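Local coordinates for protein sulfite reductase [ferredoxin] (PDB 1ZJ8) that reduces sulfite to sulfide with electrons from ferredoxin, using a siroheme and a [4Fe-4S] cluster, at residues 197-202 / 221-226; 229-232 / 238-241; 85-90 / 97-102. All blocks are in the same frame, centred on the assembly; numbering follows the deposited sequence.

Contact 1: residues 197-202 / 221-226; sequences WAIEEI and TAISGL
Ile223, in the strand 219-224, is the residue most covered where it meets Ile199 and Ile202 of the helix 196-206. The two helical isoleucines stand one turn apart, and the single strand residue touches both. Ile199 meets the base of Ile223: its CG1 lies 3.9 Å from Ile223 CB, and its CD1 reaches on to the backbone, 3.7 Å from Ile223 O. These two side chains slide past each other in opposite directions, which brings the middle of one beside the root of the other. Ile202 approaches differently. It reaches toward Ile223 tip to tip, with Ile202 CD1 3.8 Å from Ile223 CD1.

The torsions explain the division of labour. In Ile223, CG1 is anti to the carbonyl carbon (chi1 -64°) and the chain beyond it is extended (chi2 173°), which carries CD1 out toward the helix. Ile199 is also extended past CG1, and although its CB does not point directly at the strand, its methyl end comes nearer.

The pair belongs to a classic beta-alpha-beta unit: strand 176-181, helix 196-206 and strand 219-224, the two strands lying parallel and adjacent. Val179 of the first strand touches both Ile199 and Ile223, while Trp281 of helix 277-291 packs against Ile202. The neighbouring strand 236-243 adds Phe238 beside Ile223.

No hydrogen bond or salt bridge joins the two segments; the residues that touch are buried, and they meet mainly through branched aliphatic groups, with one methyl against a carbonyl oxygen. Cohesion across this contact probably comes mainly from dispersion and the exclusion of water, with three isoleucines in close fit between helix and strand.

Contact 2: residues 229-232 / 238-241; sequences VAHE and FIGV
His231 lays one face of its imidazole against Ile239, whose CG1 sits 3.9 Å from the ring centroid and 20° off the ring normal, a CH-pi contact. The methylene is displaced toward the rim, nearest to the CG end of the ring, and the two side chains cross at about a right angle. Beyond it, Ile239 CD1 bridges two partners: it lies 3.7 Å from His231 CB and 3.9 Å from Val229 CG2, the valine and isoleucine sliding past each other in opposite directions.

What sets the ring there is first its own torsion: chi1 of 60° places CG between the backbone N and the carbonyl carbon. Glu232 OE1 then lies over the opposite face, also toward the rim, and each face of the imidazole thus has a neighbour. Trp253 of strand 249-254 meets the same ring edge to face, and Glu232 is held in turn through OE2 by the backbone N of Gly513.

Val229 also rests on Ala222 and Ser224. The loop thus covers the sheet face opposite helix 196-206, as an irregular crossover joining the adjacent parallel strands 219-224 and 236-243 of the mixed sheet in the nitrite and sulfite reductase 4Fe-4S domain.

Contact 3: residues 85-90 / 97-102; sequences QGYDGT and IDKLEA
Tyr87 lies against Leu100 and Lys99 inside a long hairpin-like connection, the excursion that leads from edge strand 79-83 to its antiparallel neighbour 104-109 by way of a loop and the short helix 97-100. The tyrosine supplies nearly half of the surface buried here, and it meets a different residue at each end.

At the root, Tyr87 CB lies 3.6 Å from Leu100 CD2, and the same methyl stands 4.0 Å from Tyr87 CG. Leu100 does not point straight at the loop from its CB, but chi1 of -64° sets CG anti to the carbonyl carbon, and with chi2 of 164° CD1 takes the extended place, which leaves CD2 as the branch that meets Tyr87.

Farther out the ring passes across Lys99 at about a right angle. Tyr87 CE1 is 4.1 Å from Lys99 CB, while CE2 on the other side of the ring is 3.9 Å from Lys99 O, and the ring thus lies beside both the root and the carbonyl of Lys99. The lysine chain bends at chi2 (-68°) and then runs extended to NZ, and it is the bend that lets its CD methylene meet the phenol oxygen. The ammonium carries no hydrogen bond to that oxygen.

Around the tyrosine, Trp91 meets the Tyr87 ring edge to face and Arg83 NH2 donates to Tyr87 O, tying the loop back to the strand it left. Backbone bonds of Leu100 with Glu84 and of Ala102 with Gln82 pair the end of the helix and strand 101-102 with the chain around the end of strand 79-83. Leu100 is buried, Lys99 is exposed, and Tyr87 spans the two. At the exposed end a methylene meets a phenol oxygen: Lys99 CD lies 3.4 Å from Tyr87 OH.

Overall arrangement
Contacts 1 and 2 are buried neighbours, their centres 10 Å apart, and contact 3 lies about 38 Å from each, centre to centre, on the opposite side of the chain's centre. The first two share the mixed sheet: helix 196-206 packs on one face of strand 219-224, the loop 229-232 on the other, and backbone bonds such as Ser224 O to Gly240 N join the strands between them. Contact 1 is almost wholly aliphatic, whereas contact 2 adds an imidazole face. Contact 3, partly exposed at the rim of a different, antiparallel sheet, mixes a buried leucine with a tyrosine and a surface lysine.

Contact 1: residues 197-202 / 221-226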
ATOM      1  N   TRP A 197       1.785 -20.335  -1.894  1.00 31.04           N
ATOM      2  CA  TRP A 197       1.727 -21.028  -3.167  1.00 31.70           C
ATOM      3  C   TRP A 197       0.867 -20.330  -4.224  1.00 32.35           C
ATOM      4  O   TRP A 197       1.243 -20.307  -5.405  1.00 33.26           O
ATOM      5  CB  TRP A 197       1.190 -22.436  -2.995  1.00 32.03           C
ATOM      6  CG  TRP A 197       1.221 -23.195  -4.264  1.00 32.37           C
ATOM      7  CD1 TRP A 197       2.262 -23.926  -4.756  1.00 32.69           C
ATOM      8  CD2 TRP A 197       0.163 -23.310  -5.218  1.00 33.45           C
ATOM      9  NE1 TRP A 197       1.916 -24.503  -5.952  1.00 32.62           N
ATOM     10  CE2 TRP A 197       0.631 -24.132  -6.264  1.00 33.72           C
ATOM     11  CE3 TRP A 197      -1.146 -22.805  -5.285  1.00 33.24           C
ATOM     12  CZ2 TRP A 197      -0.160 -24.451  -7.373  1.00 32.78           C
ATOM     13  CZ3 TRP A 197      -1.931 -23.132  -6.373  1.00 32.57           C
ATOM     14  CH2 TRP A 197      -1.434 -23.945  -7.403  1.00 33.13           C
ATOM     15  N   ALA A 198      -0.288 -19.797  -3.831  1.00 32.32           N
ATOM     16  CA  ALA A 198      -1.177 -19.163  -4.802  1.00 32.62           C
ATOM     17  C   ALA A 198      -0.544 -17.891  -5.364  1.00 32.98           C
ATOM     18  O   ALA A 198      -0.662 -17.608  -6.552  1.00 33.36           O
ATOM     19  CB  ALA A 198      -2.540 -18.859  -4.179  1.00 32.30           C
ATOM     20  N   ILE A 199       0.111 -17.126  -4.494  1.00 33.42           N
ATOM     21  CA  ILE A 199       0.691 -15.832  -4.860  1.00 33.62           C
ATOM     22  C   ILE A 199       1.796 -16.083  -5.815  1.00 34.18           C
ATOM     23  O   ILE A 199       1.959 -15.362  -6.791  1.00 34.31           O
ATOM     24  CB  ILE A 199       1.285 -15.084  -3.634  1.00 33.73           C
ATOM     25  CG1 ILE A 199       0.148 -14.701  -2.677  1.00 33.61           C
ATOM     26  CG2 ILE A 199       2.139 -13.859  -4.089  1.00 32.98           C
ATOM     27  CD1 ILE A 199       0.537 -13.783  -1.536  1.00 33.89           C
ATOM     28  N   GLU A 200       2.570 -17.112  -5.514  1.00 34.65           N
ATOM     29  CA  GLU A 200       3.706 -17.438  -6.320  1.00 35.39           C
ATOM     30  C   GLU A 200       3.288 -17.875  -7.694  1.00 35.44           C
ATOM     31  O   GLU A 200       3.885 -17.426  -8.658  1.00 35.72           O
ATOM     32  CB  GLU A 200       4.541 -18.484  -5.609  1.00 35.48           C
ATOM     33  CG  GLU A 200       5.246 -17.888  -4.392  1.00 35.80           C
ATOM     34  CD  GLU A 200       6.267 -18.834  -3.789  1.00 36.61           C
ATOM     35  OE1 GLU A 200       6.126 -20.074  -3.951  1.00 39.47           O
ATOM     36  OE2 GLU A 200       7.212 -18.336  -3.145  1.00 38.38           O
ATOM     37  N   GLU A 201       2.245 -18.699  -7.791  1.00 35.88           N
ATOM     38  CA  GLU A 201       1.689 -19.104  -9.100  1.00 36.25           C
ATOM     39  C   GLU A 201       1.136 -17.926  -9.919  1.00 36.45           C
ATOM     40  O   GLU A 201       1.382 -17.828 -11.126  1.00 36.45           O
ATOM     41  CB  GLU A 201       0.588 -20.152  -8.925  1.00 36.60           C
ATOM     42  CG  GLU A 201       1.079 -21.574  -8.807  1.00 37.68           C
ATOM     43  CD  GLU A 201       1.960 -21.943  -9.967  1.00 40.72           C
ATOM     44  OE1 GLU A 201       1.614 -21.561 -11.106  1.00 40.65           O
ATOM     45  OE2 GLU A 201       3.012 -22.593  -9.741  1.00 43.57           O
ATOM     46  N   ILE A 202       0.400 -17.031  -9.266  1.00 36.33           N
ATOM     47  CA  ILE A 202      -0.156 -15.879  -9.960  1.00 36.51           C
ATOM     48  C   ILE A 202       0.957 -15.058 -10.613  1.00 36.59           C
ATOM     49  O   ILE A 202       0.818 -14.607 -11.750  1.00 36.53           O
ATOM     50  CB  ILE A 202      -1.011 -14.998  -9.010  1.00 36.73           C
ATOM     51  CG1 ILE A 202      -2.390 -15.636  -8.808  1.00 35.99           C
ATOM     52  CG2 ILE A 202      -1.117 -13.529  -9.539  1.00 36.51           C
ATOM     53  CD1 ILE A 202      -3.132 -15.102  -7.625  1.00 36.02           C
ATOM     54  N   THR A 221      -4.349  -6.594  -5.333  1.00 31.64           N
ATOM     55  CA  THR A 221      -4.700  -7.914  -4.862  1.00 31.34           C
ATOM     56  C   THR A 221      -4.088  -8.208  -3.478  1.00 30.90           C
ATOM     57  O   THR A 221      -2.923  -7.854  -3.195  1.00 30.45           O
ATOM     58  CB  THR A 221      -4.272  -8.970  -5.903  1.00 31.51           C
ATOM     59  OG1 THR A 221      -5.019  -8.768  -7.109  1.00 32.41           O
ATOM     60  CG2 THR A 221      -4.508 -10.383  -5.403  1.00 31.56           C
ATOM     61  N   ALA A 222      -4.882  -8.878  -2.635  1.00 30.17           N
ATOM     62  CA  ALA A 222      -4.425  -9.339  -1.341  1.00 29.97           C
ATOM     63  C   ALA A 222      -4.796 -10.814  -1.075  1.00 29.73           C
ATOM     64  O   ALA A 222      -5.954 -11.203  -1.226  1.00 29.93           O
ATOM     65  CB  ALA A 222      -5.002  -8.455  -0.290  1.00 30.07           C
ATOM     66  N   ILE A 223      -3.811 -11.623  -0.662  1.00 29.45           N
ATOM     67  CA  ILE A 223      -4.037 -13.045  -0.347  1.00 29.25           C
ATOM     68  C   ILE A 223      -3.362 -13.477   0.973  1.00 29.25           C
ATOM     69  O   ILE A 223      -2.134 -13.437   1.058  1.00 29.48           O
ATOM     70  CB  ILE A 223      -3.521 -13.936  -1.488  1.00 29.04           C
ATOM     71  CG1 ILE A 223      -4.318 -13.675  -2.771  1.00 28.90           C
ATOM     72  CG2 ILE A 223      -3.627 -15.410  -1.109  1.00 29.41           C
ATOM     73  CD1 ILE A 223      -3.767 -14.372  -3.970  1.00 28.61           C
ATOM     74  N   SER A 224      -4.149 -13.924   1.968  1.00 28.85           N
ATOM     75  CA  SER A 224      -3.594 -14.310   3.278  1.00 28.88           C
ATOM     76  C   SER A 224      -4.530 -15.212   4.099  1.00 29.15           C
ATOM     77  O   SER A 224      -5.742 -15.073   4.037  1.00 29.60           O
ATOM     78  CB  SER A 224      -3.239 -13.049   4.095  1.00 28.88           C
ATOM     79  OG  SER A 224      -2.845 -13.338   5.434  1.00 26.95           O
ATOM     80  N   GLY A 225      -3.948 -16.116   4.883  1.00 29.13           N
ATOM     81  CA  GLY A 225      -4.691 -16.889   5.873  1.00 29.32           C
ATOM     82  C   GLY A 225      -4.840 -16.198   7.222  1.00 29.68           C
ATOM     83  O   GLY A 225      -5.201 -16.842   8.213  1.00 30.32           O
ATOM     84  N   LEU A 226      -4.510 -14.903   7.266  1.00 29.77           N
ATOM     85  CA  LEU A 226      -4.885 -13.977   8.362  1.00 29.64           C
ATOM     86  C   LEU A 226      -5.511 -12.730   7.740  1.00 29.31           C
ATOM     87  O   LEU A 226      -5.306 -12.459   6.569  1.00 29.60           O
ATOM     88  CB  LEU A 226      -3.653 -13.526   9.173  1.00 29.70           C
ATOM     89  CG  LEU A 226      -2.951 -14.504  10.107  1.00 29.73           C
ATOM     90  CD1 LEU A 226      -1.705 -13.852  10.719  1.00 29.23           C
ATOM     91  CD2 LEU A 226      -3.902 -14.980  11.187  1.00 29.71           C
TER

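Contact 2: residues 229-232 / 238-241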
ATOM      1  N   VAL A 229      -3.846  -7.888   5.828  1.00 30.42           N
ATOM      2  CA  VAL A 229      -3.549  -7.344   4.496  1.00 30.69           C
ATOM      3  C   VAL A 229      -4.618  -6.350   3.988  1.00 31.13           C
ATOM      4  O   VAL A 229      -4.828  -6.192   2.784  1.00 31.83           O
ATOM      5  CB  VAL A 229      -3.366  -8.503   3.450  1.00 30.59           C
ATOM      6  CG1 VAL A 229      -2.166  -9.380   3.797  1.00 30.59           C
ATOM      7  CG2 VAL A 229      -4.629  -9.358   3.341  1.00 30.20           C
ATOM      8  N   ALA A 230      -5.280  -5.661   4.899  1.00 31.77           N
ATOM      9  CA  ALA A 230      -6.190  -4.574   4.533  1.00 31.95           C
ATOM     10  C   ALA A 230      -6.999  -4.979   3.316  1.00 32.32           C
ATOM     11  O   ALA A 230      -7.021  -4.284   2.303  1.00 32.79           O
ATOM     12  CB  ALA A 230      -5.400  -3.279   4.261  1.00 31.75           C
ATOM     13  N   HIS A 231      -7.659  -6.120   3.409  1.00 32.81           N
ATOM     14  CA  HIS A 231      -8.296  -6.696   2.238  1.00 33.23           C
ATOM     15  C   HIS A 231      -9.510  -5.916   1.822  1.00 33.70           C
ATOM     16  O   HIS A 231      -9.763  -5.750   0.633  1.00 33.97           O
ATOM     17  CB  HIS A 231      -8.682  -8.139   2.488  1.00 33.47           C
ATOM     18  CG  HIS A 231      -9.640  -8.335   3.624  1.00 33.44           C
ATOM     19  ND1 HIS A 231     -10.975  -8.621   3.428  1.00 34.81           N
ATOM     20  CD2 HIS A 231      -9.445  -8.353   4.960  1.00 32.95           C
ATOM     21  CE1 HIS A 231     -11.563  -8.787   4.598  1.00 34.26           C
ATOM     22  NE2 HIS A 231     -10.655  -8.641   5.543  1.00 34.05           N
ATOM     23  N   GLU A 232     -10.230  -5.401   2.812  1.00 34.17           N
ATOM     24  CA  GLU A 232     -11.469  -4.692   2.588  1.00 34.43           C
ATOM     25  C   GLU A 232     -11.351  -3.568   1.553  1.00 34.90           C
ATOM     26  O   GLU A 232     -12.359  -3.149   0.994  1.00 35.41           O
ATOM     27  CB  GLU A 232     -11.985  -4.147   3.927  1.00 34.71           C
ATOM     28  CG  GLU A 232     -12.469  -5.247   4.916  1.00 35.15           C
ATOM     29  CD  GLU A 232     -11.574  -5.455   6.153  1.00 35.11           C
ATOM     30  OE1 GLU A 232     -10.329  -5.450   6.030  1.00 34.16           O
ATOM     31  OE2 GLU A 232     -12.142  -5.651   7.258  1.00 36.61           O
ATOM     32  N   PHE A 238      -8.420 -12.750  -1.329  1.00 32.92           N
ATOM     33  CA  PHE A 238      -8.649 -14.137  -0.934  1.00 32.77           C
ATOM     34  C   PHE A 238      -8.175 -14.278   0.515  1.00 32.63           C
ATOM     35  O   PHE A 238      -6.973 -14.262   0.787  1.00 32.44           O
ATOM     36  CB  PHE A 238      -7.877 -15.093  -1.846  1.00 32.42           C
ATOM     37  CG  PHE A 238      -8.302 -15.050  -3.292  1.00 32.07           C
ATOM     38  CD1 PHE A 238      -7.888 -14.017  -4.125  1.00 32.63           C
ATOM     39  CD2 PHE A 238      -9.081 -16.065  -3.830  1.00 31.54           C
ATOM     40  CE1 PHE A 238      -8.267 -13.985  -5.474  1.00 31.70           C
ATOM     41  CE2 PHE A 238      -9.457 -16.044  -5.160  1.00 31.65           C
ATOM     42  CZ  PHE A 238      -9.048 -14.999  -5.988  1.00 31.96           C
ATOM     43  N   ILE A 239      -9.115 -14.383   1.447  1.00 33.04           N
ATOM     44  CA  ILE A 239      -8.780 -14.372   2.868  1.00 33.39           C
ATOM     45  C   ILE A 239      -9.206 -15.695   3.495  1.00 33.48           C
ATOM     46  O   ILE A 239     -10.326 -16.129   3.306  1.00 33.48           O
ATOM     47  CB  ILE A 239      -9.443 -13.163   3.590  1.00 33.48           C
ATOM     48  CG1 ILE A 239      -8.601 -11.866   3.544  1.00 33.40           C
ATOM     49  CG2 ILE A 239      -9.623 -13.475   5.064  1.00 33.96           C
ATOM     50  CD1 ILE A 239      -7.601 -11.698   2.439  1.00 34.36           C
ATOM     51  N   GLY A 240      -8.292 -16.324   4.232  1.00 34.11           N
ATOM     52  CA  GLY A 240      -8.496 -17.657   4.823  1.00 34.64           C
ATOM     53  C   GLY A 240      -9.766 -17.868   5.633  1.00 35.06           C
ATOM     54  O   GLY A 240     -10.211 -16.963   6.338  1.00 34.82           O
ATOM     55  N   VAL A 241     -10.351 -19.065   5.510  1.00 35.87           N
ATOM     56  CA  VAL A 241     -11.441 -19.525   6.392  1.00 36.65           C
ATOM     57  C   VAL A 241     -11.670 -21.031   6.321  1.00 37.25           C
ATOM     58  O   VAL A 241     -11.498 -21.654   5.266  1.00 37.17           O
ATOM     59  CB  VAL A 241     -12.802 -18.840   6.106  1.00 36.82           C
ATOM     60  CG1 VAL A 241     -13.424 -19.346   4.789  1.00 37.17           C
ATOM     61  CG2 VAL A 241     -13.758 -19.046   7.302  1.00 36.23           C
TER

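Contact 3: residues 85-90 / 97-102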
ATOM      1  N   GLN A  85      12.313  20.105  -7.401  1.00 53.08           N
ATOM      2  CA  GLN A  85      12.455  20.838  -6.139  1.00 53.54           C
ATOM      3  C   GLN A  85      11.886  22.250  -6.202  1.00 54.03           C
ATOM      4  O   GLN A  85      11.876  22.869  -7.259  1.00 54.13           O
ATOM      5  CB  GLN A  85      13.945  21.002  -5.777  1.00 53.51           C
ATOM      6  CG  GLN A  85      14.772  19.723  -5.684  1.00 53.46           C
ATOM      7  CD  GLN A  85      14.277  18.785  -4.596  1.00 53.36           C
ATOM      8  OE1 GLN A  85      13.641  19.216  -3.625  1.00 54.14           O
ATOM      9  NE2 GLN A  85      14.555  17.495  -4.756  1.00 50.90           N
ATOM     10  N   GLY A  86      11.437  22.762  -5.056  1.00 54.74           N
ATOM     11  CA  GLY A  86      11.100  24.184  -4.899  1.00 55.08           C
ATOM     12  C   GLY A  86       9.665  24.601  -5.173  1.00 55.51           C
ATOM     13  O   GLY A  86       9.280  25.732  -4.882  1.00 55.39           O
ATOM     14  N   TYR A  87       8.872  23.706  -5.746  1.00 56.16           N
ATOM     15  CA  TYR A  87       7.478  24.014  -6.051  1.00 56.52           C
ATOM     16  C   TYR A  87       6.599  23.537  -4.905  1.00 56.84           C
ATOM     17  O   TYR A  87       6.670  22.374  -4.520  1.00 56.95           O
ATOM     18  CB  TYR A  87       7.064  23.365  -7.372  1.00 56.41           C
ATOM     19  CG  TYR A  87       7.925  23.802  -8.530  1.00 56.30           C
ATOM     20  CD1 TYR A  87       7.562  24.893  -9.331  1.00 56.31           C
ATOM     21  CD2 TYR A  87       9.110  23.136  -8.821  1.00 56.20           C
ATOM     22  CE1 TYR A  87       8.361  25.295 -10.412  1.00 56.59           C
ATOM     23  CE2 TYR A  87       9.920  23.527  -9.892  1.00 56.93           C
ATOM     24  CZ  TYR A  87       9.548  24.608 -10.684  1.00 56.87           C
ATOM     25  OH  TYR A  87      10.370  24.977 -11.730  1.00 56.35           O
ATOM     26  N   ASP A  88       5.792  24.435  -4.348  1.00 57.44           N
ATOM     27  CA  ASP A  88       4.833  24.057  -3.305  1.00 58.05           C
ATOM     28  C   ASP A  88       3.423  23.815  -3.888  1.00 58.57           C
ATOM     29  O   ASP A  88       3.250  23.799  -5.114  1.00 58.34           O
ATOM     30  CB  ASP A  88       4.858  25.066  -2.127  1.00 57.85           C
ATOM     31  CG  ASP A  88       4.368  26.475  -2.503  1.00 57.76           C
ATOM     32  OD1 ASP A  88       4.307  26.836  -3.702  1.00 57.68           O
ATOM     33  OD2 ASP A  88       4.056  27.240  -1.563  1.00 56.81           O
ATOM     34  N   GLY A  89       2.443  23.611  -3.004  1.00 59.46           N
ATOM     35  CA  GLY A  89       1.074  23.222  -3.382  1.00 60.21           C
ATOM     36  C   GLY A  89       0.341  24.116  -4.371  1.00 60.97           C
ATOM     37  O   GLY A  89      -0.553  23.660  -5.102  1.00 61.19           O
ATOM     38  N   THR A  90       0.717  25.391  -4.395  1.00 61.85           N
ATOM     39  CA  THR A  90       0.256  26.337  -5.411  1.00 62.15           C
ATOM     40  C   THR A  90       0.382  25.771  -6.828  1.00 62.81           C
ATOM     41  O   THR A  90      -0.506  25.972  -7.665  1.00 63.07           O
ATOM     42  CB  THR A  90       1.104  27.620  -5.356  1.00 62.33           C
ATOM     43  OG1 THR A  90       1.409  27.936  -3.990  1.00 61.19           O
ATOM     44  CG2 THR A  90       0.375  28.793  -6.053  1.00 62.19           C
ATOM     45  N   ILE A  97       2.557  20.170 -15.355  1.00 62.81           N
ATOM     46  CA  ILE A  97       3.379  18.950 -15.497  1.00 62.39           C
ATOM     47  C   ILE A  97       4.830  19.217 -15.840  1.00 61.72           C
ATOM     48  O   ILE A  97       5.718  18.719 -15.170  1.00 61.66           O
ATOM     49  CB  ILE A  97       2.881  17.951 -16.613  1.00 62.60           C
ATOM     50  CG1 ILE A  97       1.714  18.525 -17.462  1.00 62.76           C
ATOM     51  CG2 ILE A  97       2.586  16.558 -15.975  1.00 62.33           C
ATOM     52  CD1 ILE A  97       1.950  18.532 -18.980  1.00 62.41           C
ATOM     53  N   ASP A  98       5.061  19.976 -16.910  1.00 61.29           N
ATOM     54  CA  ASP A  98       6.417  20.185 -17.452  1.00 60.75           C
ATOM     55  C   ASP A  98       7.379  20.801 -16.433  1.00 60.17           C
ATOM     56  O   ASP A  98       8.568  20.494 -16.444  1.00 59.87           O
ATOM     57  CB  ASP A  98       6.371  21.076 -18.696  1.00 60.80           C
ATOM     58  CG  ASP A  98       5.754  20.380 -19.895  1.00 61.27           C
ATOM     59  OD1 ASP A  98       6.505  20.081 -20.849  1.00 61.13           O
ATOM     60  OD2 ASP A  98       4.524  20.135 -19.887  1.00 62.51           O
ATOM     61  N   LYS A  99       6.849  21.670 -15.565  1.00 59.68           N
ATOM     62  CA  LYS A  99       7.628  22.274 -14.459  1.00 59.28           C
ATOM     63  C   LYS A  99       7.916  21.286 -13.333  1.00 58.67           C
ATOM     64  O   LYS A  99       9.056  21.163 -12.870  1.00 58.43           O
ATOM     65  CB  LYS A  99       6.888  23.471 -13.833  1.00 59.77           C
ATOM     66  CG  LYS A  99       7.021  24.779 -14.598  1.00 60.58           C
ATOM     67  CD  LYS A  99       8.454  25.313 -14.534  1.00 61.02           C
ATOM     68  CE  LYS A  99       8.586  26.646 -15.272  1.00 60.70           C
ATOM     69  NZ  LYS A  99       9.971  27.170 -15.177  1.00 59.74           N
ATOM     70  N   LEU A 100       6.855  20.610 -12.887  1.00 57.83           N
ATOM     71  CA  LEU A 100       6.917  19.671 -11.765  1.00 57.03           C
ATOM     72  C   LEU A 100       7.671  18.373 -12.085  1.00 56.54           C
ATOM     73  O   LEU A 100       8.077  17.657 -11.180  1.00 56.45           O
ATOM     74  CB  LEU A 100       5.510  19.336 -11.295  1.00 56.66           C
ATOM     75  CG  LEU A 100       4.732  20.509 -10.718  1.00 56.15           C
ATOM     76  CD1 LEU A 100       3.248  20.175 -10.664  1.00 56.12           C
ATOM     77  CD2 LEU A 100       5.272  20.900  -9.347  1.00 56.01           C
ATOM     78  N   GLU A 101       7.857  18.081 -13.368  1.00 55.97           N
ATOM     79  CA  GLU A 101       8.523  16.859 -13.817  1.00 55.48           C
ATOM     80  C   GLU A 101      10.047  17.010 -13.812  1.00 54.69           C
ATOM     81  O   GLU A 101      10.600  17.643 -14.706  1.00 54.67           O
ATOM     82  CB  GLU A 101       8.036  16.545 -15.233  1.00 55.57           C
ATOM     83  CG  GLU A 101       8.527  15.247 -15.819  1.00 56.18           C
ATOM     84  CD  GLU A 101       7.460  14.596 -16.689  1.00 56.76           C
ATOM     85  OE1 GLU A 101       7.657  14.494 -17.934  1.00 57.82           O
ATOM     86  OE2 GLU A 101       6.409  14.214 -16.111  1.00 57.49           O
ATOM     87  N   ALA A 102      10.713  16.428 -12.816  1.00 53.81           N
ATOM     88  CA  ALA A 102      12.182  16.470 -12.713  1.00 53.03           C
ATOM     89  C   ALA A 102      12.837  15.457 -13.633  1.00 52.39           C
ATOM     90  O   ALA A 102      12.149  14.654 -14.272  1.00 52.27           O
ATOM     91  CB  ALA A 102      12.640  16.217 -11.282  1.00 53.13           C
TER